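PDB 2HJ0: putative citrate lyase, alfa subunit from Streptococcus mutans, which is of unconfirmed function but belongs to the CitF family of alpha subunits, built around two mixed, largely parallel beta-sheets with helices between their strands. Local coordinates for residues L285-T288 with R289-E293; V263-S267 with P268-E272; I110-K114 with N115-T119. All blocks are in the same frame, centred on the assembly; numbering follows the deposited sequence.

In the fold
All three contacts are local and partly buried. Contact 1 is a stretch in the middle of helix 282-297, contacts 2 and 3 the exits from helices 251-265 and 109-114. Contacts 1 and 2 are neighbours by the sheet that holds strand 275-277, with centres about 13 Å apart, and meet where Met291 packs on Ile264. Contact 3 lies across the chain's centre, about 44 Å from contact 1 centre to centre, and leads into strand 118-123 of a second sheet. Contact 1 combines helical backbone bonds with apolar packing. Contact 2 relies on a serine hydroxyl and a tyrosine face. Contact 3, with the most exposed residues, has backbone N-H groups capping the helix end in a Schellman motif.

Contact 1 of 3, residues L285-T288 with R289-E293; sequences LAVT and RFMRE
Val287 and Met291 meet because their torsions bring their methyl groups together. Val287 has CG2 anti to its backbone N and CG1 between N and the carbonyl carbon (chi1 67°). Met291, a selenomethionine, runs straight at chi2 and then bends at chi3 (-65°), which turns CE back to the valine. CE ends 3.6 Å from Val287 CG2 and nearly as close to CG1, so one methyl sits against both branches of the valine. The two side chains cross at a slant, one helical turn apart.

Two backbone bonds are regular i to i+4 bonds. Met291 N donates to Val287 O at 3.0 Å, in the plane of the carbonyl. Arg292 N donates to Thr288 O at 2.8 Å. Arg289 N is the exception, with a shorter i to i+3 span: it reaches Ala286 O at 2.7 Å, from above the carbonyl plane. The Phe290 ring turns an edge to the same oxygen, with CD1 3.7 Å from Ala286 O. Arg289 CD lies 4.0 Å above one face of this ring, offset to its rim.

Thr288 and Arg292 have their polar partners outside these segments. Thr288 OG1 is hydrogen-bonded to Tyr247 OH. Arg292 makes a salt bridge with Glu319, just past helix 311-318. On the apolar side, Val287 touches Ala260 and Met291 touches Ile264, both of helix 251-265. The Met291 methyl therefore touches Val287 on its own helix and Ile264 on the next. Thr288, by contrast, touches Ala312 of helix 311-318. This stretch of helix is thus held between two neighbouring helices. It is the middle of the helix in a beta-alpha-beta crossover, which joins the adjacent parallel strands 275-277 and 302-305.

Contact 2 of 3, residues V263-S267 with P268-E272; sequences VITSS and PYYKE
Tyr270 N donates to Ser267 O at 3.2 Å and closes a beta-turn over Pro268 and Tyr269, shortly after helix 251-265. Thr265 and Tyr270 then form the main side-chain contact. CG of Tyr270 is anti to the backbone N (chi1 177°), and this lays the ring over the backbone of Thr265. Thr265 CA sits over one face, 3.9 Å from the ring centroid, as a CH-pi contact. Thr265 CG2 lies alongside, 4.0 Å from Tyr270 CE2, with both side chains pointing the same way. Tyr270 OH is hydrogen-bonded to Asp298, just beyond helix 282-297.

Ser267 links the helix end to the turn. Its OG stands between the backbone N and the carbonyl carbon (chi1 75°), which places it beside the last helical turn. From there it donates to Ile264 O at 2.8 Å, in the carbonyl plane and on a lone pair. Ser267 N uses the same oxygen, so Ile264 O is gripped twice by one residue. As an acceptor, OG takes a weak bond from Tyr269 N at 3.3 Å, the bond of an ST turn. OG also lies at the edge of the Tyr269 ring. Pro268 CG lies 3.6 Å above the plane of that ring, offset toward its rim, and Tyr269 OH is bonded to Arg453. A water donates to Ser267 O and, weakly, to Tyr270 O.

Ser267 OG donates firmly to Ile264 O and accepts only weakly from Tyr269 N. The link from helix end to turn therefore rests more on the first bond and on that between Ser267 O and Tyr270 N, while the tyrosine face covers the backbone beside it.

Contact 3 of 3, residues I110-K114 with N115-T119; sequences IDHIK and NGVVT
His112 touches Val117 and Val118 across the end of helix 109-114. Its CB makes the closest side-chain approaches, 3.8 Å from Val117 CB and 4.0 Å from Val118 CG2. The next atom, CG, is anti to the carbonyl carbon (chi1 -63°), which sets the imidazole alongside Val117. ND1 then comes 4.1 Å from Val117 CG2, a methyl that lies at the ring edge, near its plane. His112 and Val117 point the same way, and both touch Ala88 of helix 79-89.

The backbone explains why they meet. Gly116 takes a positive phi (73°), a conformation that favours glycine, and the chain doubles back over the last turn. Gly116 N donates to Ile113 O at 3.0 Å. Val117 N reaches His112 O in a weak, bent bond. These two bonds make a Schellman motif, with His112 CB packed against Val117 as its side-chain contact between C3 and C''. Val118 N adds a straighter bond to His112 O at 3.1 Å, from above the carbonyl plane. At the start of the turn, Asn115 N still makes a helical bond to Asp111 O. On the buried side, Ile113 CG1 packs 4.4 Å from Val118 CB.

From the turn onward, backbone bonds from Gly116, Val117 and Thr119 join the chain to Asp94 and Ile95 as it enters strand 118-123. The carbonyls of the last helical turn would otherwise lack helical donors. Here those of Asp111, His112 and Ile113 receive backbone N-H donors from the turn, without needing a polar side chain, and Ile113 packs inward.

Contact 1 of 3, residues L285-T288 with R289-E293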
ATOM      1  N   LEU A 285      19.546  -0.239 -24.641  1.00 25.05           N
ATOM      2  CA  LEU A 285      18.824   1.015 -24.473  1.00 23.87           C
ATOM      3  C   LEU A 285      18.543   1.650 -25.823  1.00 23.19           C
ATOM      4  O   LEU A 285      17.428   2.054 -26.096  1.00 23.00           O
ATOM      5  CB  LEU A 285      19.632   1.987 -23.611  1.00 23.27           C
ATOM      6  CG  LEU A 285      19.230   3.469 -23.576  1.00 21.33           C
ATOM      7  CD1 LEU A 285      17.793   3.666 -23.138  1.00 21.43           C
ATOM      8  CD2 LEU A 285      20.165   4.168 -22.628  1.00 21.57           C
ATOM      9  N   ALA A 286      19.569   1.717 -26.663  1.00 23.63           N
ATOM     10  CA  ALA A 286      19.453   2.323 -27.978  1.00 24.31           C
ATOM     11  C   ALA A 286      18.324   1.743 -28.814  1.00 24.21           C
ATOM     12  O   ALA A 286      17.749   2.429 -29.656  1.00 24.44           O
ATOM     13  CB  ALA A 286      20.765   2.183 -28.724  1.00 24.73           C
ATOM     14  N   VAL A 287      18.012   0.477 -28.593  1.00 23.48           N
ATOM     15  CA  VAL A 287      16.957  -0.165 -29.351  1.00 22.10           C
ATOM     16  C   VAL A 287      15.698   0.704 -29.393  1.00 20.74           C
ATOM     17  O   VAL A 287      14.963   0.667 -30.375  1.00 20.15           O
ATOM     18  CB  VAL A 287      16.631  -1.557 -28.755  1.00 22.41           C
ATOM     19  CG1 VAL A 287      16.016  -1.398 -27.377  1.00 23.38           C
ATOM     20  CG2 VAL A 287      15.704  -2.319 -29.671  1.00 21.88           C
ATOM     21  N   THR A 288      15.458   1.496 -28.349  1.00 19.11           N
ATOM     22  CA  THR A 288      14.265   2.344 -28.318  1.00 20.06           C
ATOM     23  C   THR A 288      14.253   3.408 -29.424  1.00 20.19           C
ATOM     24  O   THR A 288      13.187   3.814 -29.885  1.00 19.33           O
ATOM     25  CB  THR A 288      14.079   3.068 -26.955  1.00 19.11           C
ATOM     26  OG1 THR A 288      15.091   4.062 -26.796  1.00 22.73           O
ATOM     27  CG2 THR A 288      14.157   2.106 -25.819  1.00 19.00           C
ATOM     28  N   ARG A 289      15.428   3.863 -29.845  1.00 21.17           N
ATOM     29  CA  ARG A 289      15.513   4.866 -30.902  1.00 22.19           C
ATOM     30  C   ARG A 289      14.913   4.330 -32.189  1.00 22.53           C
ATOM     31  O   ARG A 289      14.019   4.949 -32.772  1.00 22.84           O
ATOM     32  CB  ARG A 289      16.969   5.270 -31.167  1.00 23.39           C
ATOM     33  CG  ARG A 289      17.159   6.059 -32.451  1.00 24.57           C
ATOM     34  CD  ARG A 289      18.616   6.150 -32.872  1.00 26.27           C
ATOM     35  NE  ARG A 289      19.398   7.048 -32.027  1.00 28.69           N
ATOM     36  CZ  ARG A 289      20.723   7.147 -32.087  1.00 29.19           C
ATOM     37  NH1 ARG A 289      21.396   6.395 -32.948  1.00 27.64           N
ATOM     38  NH2 ARG A 289      21.373   7.992 -31.292  1.00 29.76           N
ATOM     39  N   PHE A 290      15.401   3.175 -32.629  1.00 22.32           N
ATOM     40  CA  PHE A 290      14.911   2.564 -33.864  1.00 23.44           C
ATOM     41  C   PHE A 290      13.466   2.137 -33.718  1.00 23.71           C
ATOM     42  O   PHE A 290      12.682   2.222 -34.662  1.00 23.61           O
ATOM     43  CB  PHE A 290      15.779   1.359 -34.246  1.00 22.21           C
ATOM     44  CG  PHE A 290      17.230   1.697 -34.388  1.00 22.08           C
ATOM     45  CD1 PHE A 290      18.041   1.800 -33.267  1.00 22.18           C
ATOM     46  CD2 PHE A 290      17.770   1.987 -35.636  1.00 22.54           C
ATOM     47  CE1 PHE A 290      19.368   2.193 -33.384  1.00 23.07           C
ATOM     48  CE2 PHE A 290      19.095   2.383 -35.769  1.00 22.48           C
ATOM     49  CZ  PHE A 290      19.896   2.488 -34.640  1.00 23.53           C
HETATM   50  N   MSE A 291      13.117   1.692 -32.521  1.00 25.38           N
HETATM   51  CA  MSE A 291      11.764   1.249 -32.243  1.00 27.80           C
HETATM   52  C   MSE A 291      10.787   2.417 -32.431  1.00 27.34           C
HETATM   53  O   MSE A 291       9.764   2.277 -33.112  1.00 25.39           O
HETATM   54  CB  MSE A 291      11.688   0.715 -30.815  1.00 31.95           C
HETATM   55  CG  MSE A 291      10.850  -0.536 -30.658  1.00 36.80           C
HETATM   56 SE   MSE A 291      10.639  -0.988 -28.800  1.00 48.35          SE
HETATM   57  CE  MSE A 291      12.489  -1.395 -28.389  1.00 42.46           C
ATOM     58  N   ARG A 292      11.120   3.559 -31.825  1.00 26.94           N
ATOM     59  CA  ARG A 292      10.309   4.775 -31.912  1.00 27.77           C
ATOM     60  C   ARG A 292      10.034   5.123 -33.381  1.00 28.38           C
ATOM     61  O   ARG A 292       8.887   5.339 -33.775  1.00 28.38           O
ATOM     62  CB  ARG A 292      11.028   5.956 -31.227  1.00 26.30           C
ATOM     63  CG  ARG A 292      10.188   7.233 -31.128  1.00 25.64           C
ATOM     64  CD  ARG A 292      10.912   8.360 -30.402  1.00 24.87           C
ATOM     65  NE  ARG A 292      11.757   9.129 -31.306  1.00 26.52           N
ATOM     66  CZ  ARG A 292      11.363  10.208 -31.976  1.00 26.51           C
ATOM     67  NH1 ARG A 292      10.125  10.667 -31.839  1.00 27.44           N
ATOM     68  NH2 ARG A 292      12.202  10.815 -32.811  1.00 25.46           N
ATOM     69  N   GLU A 293      11.099   5.174 -34.177  1.00 28.75           N
ATOM     70  CA  GLU A 293      11.013   5.477 -35.595  1.00 29.79           C
ATOM     71  C   GLU A 293       9.972   4.583 -36.266  1.00 29.08           C
ATOM     72  O   GLU A 293       9.103   5.062 -36.985  1.00 28.53           O
ATOM     73  CB  GLU A 293      12.381   5.265 -36.244  1.00 32.76           C
ATOM     74  CG  GLU A 293      12.517   5.816 -37.657  1.00 37.18           C
ATOM     75  CD  GLU A 293      13.795   5.347 -38.349  1.00 39.08           C
ATOM     76  OE1 GLU A 293      14.893   5.558 -37.781  1.00 39.75           O
ATOM     77  OE2 GLU A 293      13.699   4.773 -39.463  1.00 40.11           O
TER

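Contact 2 of 3, residues V263-S267 with P268-E272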
ATOM      1  N   VAL A 263      13.461  -7.150 -34.829  1.00  6.81           N
ATOM      2  CA  VAL A 263      12.882  -8.384 -34.336  1.00  7.24           C
ATOM      3  C   VAL A 263      11.567  -8.061 -33.613  1.00  7.49           C
ATOM      4  O   VAL A 263      10.562  -8.737 -33.822  1.00  6.68           O
ATOM      5  CB  VAL A 263      13.852  -9.121 -33.396  1.00  7.27           C
ATOM      6  CG1 VAL A 263      13.200 -10.376 -32.855  1.00  6.26           C
ATOM      7  CG2 VAL A 263      15.120  -9.470 -34.142  1.00  7.20           C
ATOM      8  N   ILE A 264      11.575  -7.011 -32.796  1.00  7.37           N
ATOM      9  CA  ILE A 264      10.394  -6.582 -32.050  1.00  9.12           C
ATOM     10  C   ILE A 264       9.292  -6.084 -32.983  1.00 10.54           C
ATOM     11  O   ILE A 264       8.147  -6.539 -32.915  1.00 10.14           O
ATOM     12  CB  ILE A 264      10.746  -5.427 -31.052  1.00 11.46           C
ATOM     13  CG1 ILE A 264      11.740  -5.929 -29.999  1.00 12.98           C
ATOM     14  CG2 ILE A 264       9.501  -4.913 -30.341  1.00  9.48           C
ATOM     15  CD1 ILE A 264      12.395  -4.821 -29.224  1.00 10.43           C
ATOM     16  N   THR A 265       9.630  -5.142 -33.855  1.00 12.02           N
ATOM     17  CA  THR A 265       8.644  -4.607 -34.787  1.00 13.34           C
ATOM     18  C   THR A 265       8.178  -5.613 -35.835  1.00 12.99           C
ATOM     19  O   THR A 265       7.265  -5.326 -36.587  1.00 14.31           O
ATOM     20  CB  THR A 265       9.179  -3.382 -35.506  1.00 14.01           C
ATOM     21  OG1 THR A 265      10.389  -3.725 -36.188  1.00 15.92           O
ATOM     22  CG2 THR A 265       9.455  -2.278 -34.508  1.00 14.64           C
ATOM     23  N   SER A 266       8.793  -6.788 -35.899  1.00 13.33           N
ATOM     24  CA  SER A 266       8.346  -7.780 -36.863  1.00 13.71           C
ATOM     25  C   SER A 266       7.742  -8.950 -36.113  1.00 13.80           C
ATOM     26  O   SER A 266       7.320  -9.929 -36.715  1.00 14.90           O
ATOM     27  CB  SER A 266       9.499  -8.304 -37.719  1.00 15.53           C
ATOM     28  OG  SER A 266      10.098  -7.283 -38.496  1.00 17.39           O
ATOM     29  N   SER A 267       7.696  -8.857 -34.795  1.00 13.28           N
ATOM     30  CA  SER A 267       7.159  -9.952 -34.009  1.00 13.09           C
ATOM     31  C   SER A 267       5.641  -9.932 -34.005  1.00 13.55           C
ATOM     32  O   SER A 267       5.023  -8.915 -34.313  1.00 13.80           O
ATOM     33  CB  SER A 267       7.681  -9.869 -32.571  1.00 13.12           C
ATOM     34  OG  SER A 267       7.034  -8.839 -31.845  1.00 11.20           O
ATOM     35  N   PRO A 268       5.014 -11.062 -33.645  1.00 14.38           N
ATOM     36  CA  PRO A 268       3.549 -11.125 -33.608  1.00 14.71           C
ATOM     37  C   PRO A 268       2.985 -10.401 -32.386  1.00 14.44           C
ATOM     38  O   PRO A 268       1.833 -10.595 -32.033  1.00 15.38           O
ATOM     39  CB  PRO A 268       3.281 -12.621 -33.539  1.00 13.43           C
ATOM     40  CG  PRO A 268       4.398 -13.073 -32.660  1.00 14.49           C
ATOM     41  CD  PRO A 268       5.596 -12.359 -33.255  1.00 13.01           C
ATOM     42  N   TYR A 269       3.797  -9.566 -31.751  1.00 14.81           N
ATOM     43  CA  TYR A 269       3.361  -8.847 -30.560  1.00 14.90           C
ATOM     44  C   TYR A 269       3.353  -7.348 -30.839  1.00 15.63           C
ATOM     45  O   TYR A 269       2.803  -6.552 -30.068  1.00 16.50           O
ATOM     46  CB  TYR A 269       4.303  -9.156 -29.402  1.00 13.27           C
ATOM     47  CG  TYR A 269       4.476 -10.634 -29.128  1.00 13.69           C
ATOM     48  CD1 TYR A 269       3.497 -11.358 -28.447  1.00 12.32           C
ATOM     49  CD2 TYR A 269       5.627 -11.310 -29.551  1.00 13.68           C
ATOM     50  CE1 TYR A 269       3.662 -12.728 -28.183  1.00 13.90           C
ATOM     51  CE2 TYR A 269       5.805 -12.679 -29.297  1.00 14.69           C
ATOM     52  CZ  TYR A 269       4.818 -13.382 -28.609  1.00 14.74           C
ATOM     53  OH  TYR A 269       4.991 -14.722 -28.334  1.00 13.65           O
ATOM     54  N   TYR A 270       3.976  -6.968 -31.946  1.00 14.08           N
ATOM     55  CA  TYR A 270       4.036  -5.569 -32.335  1.00 13.04           C
ATOM     56  C   TYR A 270       2.732  -5.143 -32.995  1.00 13.21           C
ATOM     57  O   TYR A 270       2.462  -5.462 -34.156  1.00 12.71           O
ATOM     58  CB  TYR A 270       5.204  -5.333 -33.291  1.00 12.34           C
ATOM     59  CG  TYR A 270       5.274  -3.921 -33.799  1.00  9.32           C
ATOM     60  CD1 TYR A 270       4.925  -3.611 -35.103  1.00  7.61           C
ATOM     61  CD2 TYR A 270       5.659  -2.889 -32.954  1.00  8.46           C
ATOM     62  CE1 TYR A 270       4.956  -2.299 -35.554  1.00  7.59           C
ATOM     63  CE2 TYR A 270       5.696  -1.579 -33.383  1.00  7.50           C
ATOM     64  CZ  TYR A 270       5.342  -1.282 -34.690  1.00  8.08           C
ATOM     65  OH  TYR A 270       5.364   0.027 -35.127  1.00  6.40           O
ATOM     66  N   LYS A 271       1.925  -4.423 -32.225  1.00 13.60           N
ATOM     67  CA  LYS A 271       0.637  -3.919 -32.673  1.00 11.98           C
ATOM     68  C   LYS A 271       0.179  -2.874 -31.665  1.00 12.75           C
ATOM     69  O   LYS A 271       0.820  -2.668 -30.630  1.00 12.14           O
ATOM     70  CB  LYS A 271      -0.378  -5.069 -32.779  1.00 11.36           C
ATOM     71  CG  LYS A 271      -0.449  -5.974 -31.551  1.00 11.76           C
ATOM     72  CD  LYS A 271      -1.589  -6.983 -31.622  1.00 10.22           C
ATOM     73  CE  LYS A 271      -1.688  -7.755 -30.299  1.00 13.03           C
ATOM     74  NZ  LYS A 271      -3.031  -8.341 -29.988  1.00 12.15           N
ATOM     75  N   GLU A 272      -0.917  -2.198 -31.965  1.00 13.90           N
ATOM     76  CA  GLU A 272      -1.422  -1.171 -31.063  1.00 15.04           C
ATOM     77  C   GLU A 272      -1.568  -1.696 -29.624  1.00 14.01           C
ATOM     78  O   GLU A 272      -2.048  -2.805 -29.418  1.00 14.21           O
ATOM     79  CB  GLU A 272      -2.770  -0.680 -31.581  1.00 16.49           C
ATOM     80  CG  GLU A 272      -3.353   0.461 -30.798  1.00 18.01           C
ATOM     81  CD  GLU A 272      -2.468   1.684 -30.837  1.00 19.11           C
ATOM     82  OE1 GLU A 272      -1.712   1.842 -31.813  1.00 18.82           O
ATOM     83  OE2 GLU A 272      -2.546   2.497 -29.897  1.00 20.75           O
TER
HETATM   84  O   HOH W   1       3.836  -7.286 -36.727  1.00 26.30           O

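Contact 3 of 3, residues I110-K114 with N115-T119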
ATOM      1  N   ILE A 110      33.478  -4.663   3.247  1.00 18.04           N
ATOM      2  CA  ILE A 110      34.539  -5.657   3.321  1.00 18.43           C
ATOM      3  C   ILE A 110      35.120  -5.817   4.728  1.00 19.48           C
ATOM      4  O   ILE A 110      35.156  -6.928   5.262  1.00 18.62           O
ATOM      5  CB  ILE A 110      35.654  -5.352   2.307  1.00 18.63           C
ATOM      6  CG1 ILE A 110      35.058  -5.269   0.900  1.00 16.31           C
ATOM      7  CG2 ILE A 110      36.701  -6.453   2.341  1.00 17.99           C
ATOM      8  CD1 ILE A 110      36.046  -4.873  -0.153  1.00 15.50           C
ATOM      9  N   ASP A 111      35.554  -4.721   5.342  1.00 20.67           N
ATOM     10  CA  ASP A 111      36.099  -4.809   6.692  1.00 22.40           C
ATOM     11  C   ASP A 111      35.087  -5.345   7.696  1.00 23.07           C
ATOM     12  O   ASP A 111      35.445  -6.115   8.587  1.00 24.38           O
ATOM     13  CB  ASP A 111      36.602  -3.452   7.187  1.00 24.39           C
ATOM     14  CG  ASP A 111      37.966  -3.093   6.627  1.00 26.86           C
ATOM     15  OD1 ASP A 111      38.809  -3.999   6.465  1.00 29.36           O
ATOM     16  OD2 ASP A 111      38.204  -1.899   6.365  1.00 28.19           O
ATOM     17  N   HIS A 112      33.826  -4.940   7.572  1.00 23.16           N
ATOM     18  CA  HIS A 112      32.799  -5.415   8.505  1.00 22.55           C
ATOM     19  C   HIS A 112      32.634  -6.929   8.409  1.00 22.78           C
ATOM     20  O   HIS A 112      32.187  -7.581   9.354  1.00 22.40           O
ATOM     21  CB  HIS A 112      31.449  -4.744   8.224  1.00 22.65           C
ATOM     22  CG  HIS A 112      31.454  -3.262   8.419  1.00 21.19           C
ATOM     23  ND1 HIS A 112      31.749  -2.673   9.630  1.00 20.36           N
ATOM     24  CD2 HIS A 112      31.198  -2.249   7.557  1.00 20.89           C
ATOM     25  CE1 HIS A 112      31.678  -1.359   9.503  1.00 21.50           C
ATOM     26  NE2 HIS A 112      31.346  -1.076   8.255  1.00 20.61           N
ATOM     27  N   ILE A 113      32.984  -7.474   7.252  1.00 22.38           N
ATOM     28  CA  ILE A 113      32.889  -8.900   7.021  1.00 23.14           C
ATOM     29  C   ILE A 113      34.073  -9.568   7.708  1.00 23.43           C
ATOM     30  O   ILE A 113      33.907 -10.509   8.485  1.00 23.62           O
ATOM     31  CB  ILE A 113      32.911  -9.220   5.501  1.00 23.54           C
ATOM     32  CG1 ILE A 113      31.664  -8.630   4.829  1.00 22.71           C
ATOM     33  CG2 ILE A 113      32.973 -10.721   5.283  1.00 24.28           C
ATOM     34  CD1 ILE A 113      31.581  -8.877   3.345  1.00 22.64           C
ATOM     35  N   LYS A 114      35.269  -9.065   7.431  1.00 23.36           N
ATOM     36  CA  LYS A 114      36.482  -9.611   8.027  1.00 22.39           C
ATOM     37  C   LYS A 114      36.439  -9.624   9.558  1.00 22.94           C
ATOM     38  O   LYS A 114      36.939 -10.563  10.186  1.00 23.25           O
ATOM     39  CB  LYS A 114      37.695  -8.819   7.535  1.00 21.67           C
ATOM     40  CG  LYS A 114      37.951  -8.998   6.055  1.00 22.72           C
ATOM     41  CD  LYS A 114      39.136  -8.188   5.576  1.00 23.65           C
ATOM     42  CE  LYS A 114      39.381  -8.436   4.092  1.00 24.18           C
ATOM     43  NZ  LYS A 114      40.524  -7.626   3.579  1.00 24.44           N
ATOM     44  N   ASN A 115      35.817  -8.600  10.148  1.00 22.57           N
ATOM     45  CA  ASN A 115      35.716  -8.482  11.605  1.00 21.44           C
ATOM     46  C   ASN A 115      34.472  -9.124  12.209  1.00 20.82           C
ATOM     47  O   ASN A 115      34.158  -8.914  13.386  1.00 21.04           O
ATOM     48  CB  ASN A 115      35.778  -7.012  12.016  1.00 21.90           C
ATOM     49  CG  ASN A 115      37.064  -6.355  11.583  1.00 24.35           C
ATOM     50  OD1 ASN A 115      38.133  -6.965  11.678  1.00 24.48           O
ATOM     51  ND2 ASN A 115      36.981  -5.102  11.106  1.00 23.86           N
ATOM     52  N   GLY A 116      33.758  -9.895  11.396  1.00 19.47           N
ATOM     53  CA  GLY A 116      32.565 -10.577  11.869  1.00 17.81           C
ATOM     54  C   GLY A 116      31.321  -9.742  12.118  1.00 16.62           C
ATOM     55  O   GLY A 116      30.345 -10.247  12.673  1.00 15.41           O
ATOM     56  N   VAL A 117      31.329  -8.474  11.724  1.00 16.00           N
ATOM     57  CA  VAL A 117      30.144  -7.640  11.945  1.00 15.89           C
ATOM     58  C   VAL A 117      28.985  -8.133  11.083  1.00 14.74           C
ATOM     59  O   VAL A 117      27.841  -8.169  11.533  1.00 13.70           O
ATOM     60  CB  VAL A 117      30.407  -6.162  11.615  1.00 16.49           C
ATOM     61  CG1 VAL A 117      29.155  -5.355  11.882  1.00 14.66           C
ATOM     62  CG2 VAL A 117      31.553  -5.635  12.466  1.00 15.88           C
ATOM     63  N   VAL A 118      29.301  -8.499   9.842  1.00 13.87           N
ATOM     64  CA  VAL A 118      28.324  -9.034   8.904  1.00 13.61           C
ATOM     65  C   VAL A 118      28.739 -10.480   8.614  1.00 14.12           C
ATOM     66  O   VAL A 118      29.882 -10.750   8.232  1.00 15.47           O
ATOM     67  CB  VAL A 118      28.293  -8.221   7.580  1.00 14.38           C
ATOM     68  CG1 VAL A 118      27.217  -8.779   6.648  1.00 13.83           C
ATOM     69  CG2 VAL A 118      28.030  -6.747   7.871  1.00 11.66           C
ATOM     70  N   THR A 119      27.805 -11.406   8.785  1.00 13.61           N
ATOM     71  CA  THR A 119      28.080 -12.828   8.610  1.00 12.42           C
ATOM     72  C   THR A 119      27.295 -13.499   7.487  1.00 12.86           C
ATOM     73  O   THR A 119      27.596 -14.629   7.108  1.00 13.83           O
ATOM     74  CB  THR A 119      27.778 -13.558   9.931  1.00 12.79           C
ATOM     75  OG1 THR A 119      26.462 -13.196  10.388  1.00 12.57           O
ATOM     76  CG2 THR A 119      28.790 -13.156  10.994  1.00 11.26           C
TER